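Local atomic coordinates of putative N-acetylmuramoyl-L-alanine amidase,autolysin cwp6 (PDB entry 5J72), a protein that probably cleaves the amide bond between N-acetylmuramic acid and L-alanine in peptidoglycan as a zinc-dependent autolysin, held in the cell wall by CWB2 domains. Residues A369-I374 against I393-Y398. Sequence-based numbering, arbitrary orientation.
Sequences AKSDII and ITPKTY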
loop_
_atom_site.group_PDB
_atom_site.type_symbol
_atom_site.label_atom_id
_atom_site.label_comp_id
_atom_site.label_asym_id
_atom_site.label_seq_id
_atom_site.Cartn_x
_atom_site.Cartn_y
_atom_site.Cartn_z
ATOM N N ALA A 369 -1.212 0.092 -6.997
ATOM C CA ALA A 369 -1.855 -0.967 -7.726
ATOM C C ALA A 369 -3.368 -1.017 -7.370
ATOM O O ALA A 369 -3.793 -0.557 -6.307
ATOM C CB ALA A 369 -1.242 -2.322 -7.317
ATOM N N LYS A 370 -4.150 -1.569 -8.287
ATOM C CA LYS A 370 -5.573 -1.744 -8.091
ATOM C C LYS A 370 -5.777 -2.760 -7.012
ATOM O O LYS A 370 -5.099 -3.782 -7.039
ATOM C CB LYS A 370 -6.175 -2.259 -9.401
ATOM C CG LYS A 370 -6.167 -1.183 -10.498
ATOM C CD LYS A 370 -6.717 -1.723 -11.869
ATOM C CE LYS A 370 -5.797 -2.748 -12.490
ATOM N NZ LYS A 370 -6.444 -3.492 -13.608
ATOM N N SER A 371 -6.742 -2.590 -6.096
ATOM C CA SER A 371 -6.893 -3.581 -5.022
ATOM C C SER A 371 -7.837 -4.698 -5.386
ATOM O O SER A 371 -8.047 -5.579 -4.552
ATOM C CB SER A 371 -7.440 -2.909 -3.770
ATOM O OG SER A 371 -8.633 -2.221 -4.117
ATOM N N ASP A 372 -8.426 -4.685 -6.585
ATOM C CA ASP A 372 -9.349 -5.778 -6.936
ATOM C C ASP A 372 -8.665 -7.011 -7.468
ATOM O O ASP A 372 -9.320 -8.031 -7.613
ATOM C CB ASP A 372 -10.409 -5.345 -7.978
ATOM C CG ASP A 372 -9.852 -4.705 -9.232
ATOM O OD1 ASP A 372 -10.338 -5.028 -10.333
ATOM O OD2 ASP A 372 -8.962 -3.868 -9.122
ATOM N N ILE A 373 -7.395 -6.961 -7.749
ATOM C CA ILE A 373 -6.738 -8.164 -8.241
ATOM C C ILE A 373 -5.531 -8.408 -7.365
ATOM O O ILE A 373 -5.129 -7.499 -6.622
ATOM C CB ILE A 373 -6.347 -7.966 -9.701
ATOM C CG1 ILE A 373 -5.593 -6.640 -9.859
ATOM C CG2 ILE A 373 -7.623 -7.966 -10.585
ATOM C CD1 ILE A 373 -5.219 -6.421 -11.296
ATOM N N ILE A 374 -4.987 -9.569 -7.391
ATOM C CA ILE A 374 -3.814 -9.810 -6.561
ATOM C C ILE A 374 -2.504 -9.719 -7.414
ATOM O O ILE A 374 -1.489 -9.271 -6.921
ATOM C CB ILE A 374 -3.903 -11.270 -6.012
ATOM C CG1 ILE A 374 -5.119 -11.405 -5.032
ATOM C CG2 ILE A 374 -2.597 -11.654 -5.326
ATOM C CD1 ILE A 374 -4.935 -10.563 -3.807
ATOM N N ILE A 393 -2.574 -0.018 -2.269
ATOM C CA ILE A 393 -3.601 -0.565 -3.129
ATOM C C ILE A 393 -4.911 0.243 -2.914
ATOM O O ILE A 393 -5.176 0.665 -1.797
ATOM C CB ILE A 393 -3.890 -2.072 -2.871
ATOM C CG1 ILE A 393 -4.234 -2.346 -1.387
ATOM C CG2 ILE A 393 -2.594 -2.891 -3.282
ATOM C CD1 ILE A 393 -4.712 -3.844 -1.151
ATOM N N THR A 394 -5.690 0.416 -3.968
ATOM C CA THR A 394 -6.926 1.184 -3.827
ATOM C C THR A 394 -7.757 0.789 -4.997
ATOM O O THR A 394 -7.256 0.297 -6.010
ATOM C CB THR A 394 -6.612 2.689 -3.782
ATOM O OG1 THR A 394 -7.765 3.392 -3.284
ATOM C CG2 THR A 394 -6.203 3.255 -5.168
ATOM N N PRO A 395 -9.092 0.949 -4.889
ATOM C CA PRO A 395 -9.889 0.556 -6.052
ATOM C C PRO A 395 -9.638 1.454 -7.270
ATOM O O PRO A 395 -9.131 2.554 -7.144
ATOM C CB PRO A 395 -11.362 0.675 -5.517
ATOM C CG PRO A 395 -11.219 0.486 -4.042
ATOM C CD PRO A 395 -9.945 1.275 -3.730
ATOM N N LYS A 396 -10.080 1.000 -8.427
ATOM C CA LYS A 396 -9.851 1.760 -9.670
ATOM C C LYS A 396 -10.529 3.122 -9.679
ATOM O O LYS A 396 -10.008 4.046 -10.275
ATOM C CB LYS A 396 -10.422 0.980 -10.868
ATOM C CG LYS A 396 -9.832 -0.373 -11.089
ATOM C CD LYS A 396 -10.438 -0.926 -12.372
ATOM C CE LYS A 396 -11.462 -1.968 -12.070
ATOM N NZ LYS A 396 -11.099 -3.254 -12.709
ATOM N N THR A 397 -11.697 3.256 -8.996
ATOM C CA THR A 397 -12.440 4.516 -9.097
ATOM C C THR A 397 -12.368 5.442 -7.912
ATOM O O THR A 397 -12.941 6.517 -8.004
ATOM C CB THR A 397 -13.929 4.195 -9.431
ATOM O OG1 THR A 397 -14.478 3.541 -8.280
ATOM C CG2 THR A 397 -14.091 3.254 -10.656
ATOM N N TYR A 398 -11.697 5.110 -6.795
ATOM C CA TYR A 398 -11.575 6.099 -5.736
ATOM C C TYR A 398 -10.389 5.854 -4.835
ATOM O O TYR A 398 -9.890 4.726 -4.779
ATOM C CB TYR A 398 -12.869 6.140 -4.830
ATOM C CG TYR A 398 -13.162 4.847 -4.085
ATOM C CD1 TYR A 398 -13.808 3.790 -4.715
ATOM C CD2 TYR A 398 -12.827 4.701 -2.740
ATOM C CE1 TYR A 398 -14.120 2.617 -4.032
ATOM C CE2 TYR A 398 -13.141 3.530 -2.044
ATOM C CZ TYR A 398 -13.785 2.495 -2.702
ATOM O OH TYR A 398 -14.080 1.329 -2.054
HETATM O O HOH W 1 -8.777 -4.573 -12.472
#
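The carboxylate of Asp372 takes Lys396 NZ on the syn side of OD1, 3.1 Å away, with the ammonium 31° out of the carboxylate plane; this salt bridge joins two side chains that run nearly perpendicular to each other. Bends at chi3 (-105°) and chi4 of Lys396 bring its ammonium back to Asp372. Pro395 CD lies over one face of the Tyr398 ring, 4.1 Å above its plane and displaced toward the rim, while Thr397 OG1 sits in plane at the ring edge. A water accepts from Lys370 NZ and Lys396 NZ and donates to Asp372 OD1, 2.7 Å from the water oxygen, knitting both ammonium groups and the carboxylate into one network. Lys370 NZ also donates to the carbonyl of Asp420. Closer to the backbone, the aliphatic parts of the two lysines pack tightly, Lys370 CD lying 3.5 Å from Lys396 CG. Ser371 puts CB against Ile393 CB, and its OG, between backbone N and carbonyl carbon (chi1 54°), lies against the Thr394-Pro395 peptide link, 3.3 Å from Pro395 N, which has no hydrogen to give; the hydroxyl finds its hydrogen-bond partner in His347 NE2. Two backbone bonds join the strand ends: Thr394 N reaches Ala369 O, and Ser371 N reaches Thr394 O at 2.9 Å. CA-H...O contacts from Ile393 to Ala369 O and from Lys370 to Thr394 O accompany them. Beyond these bridges the backbones diverge, though Asp372 and Lys396 still meet, and the hydroxyl of Thr394 donates to Tyr398 O, holding the turn that follows its strand. These are the C-terminal ends of two adjacent parallel strands, 362-370 and 391-394, linked through helix 375-387 as a beta-alpha-beta unit in a CWB2 domain of the cell-wall-anchoring module.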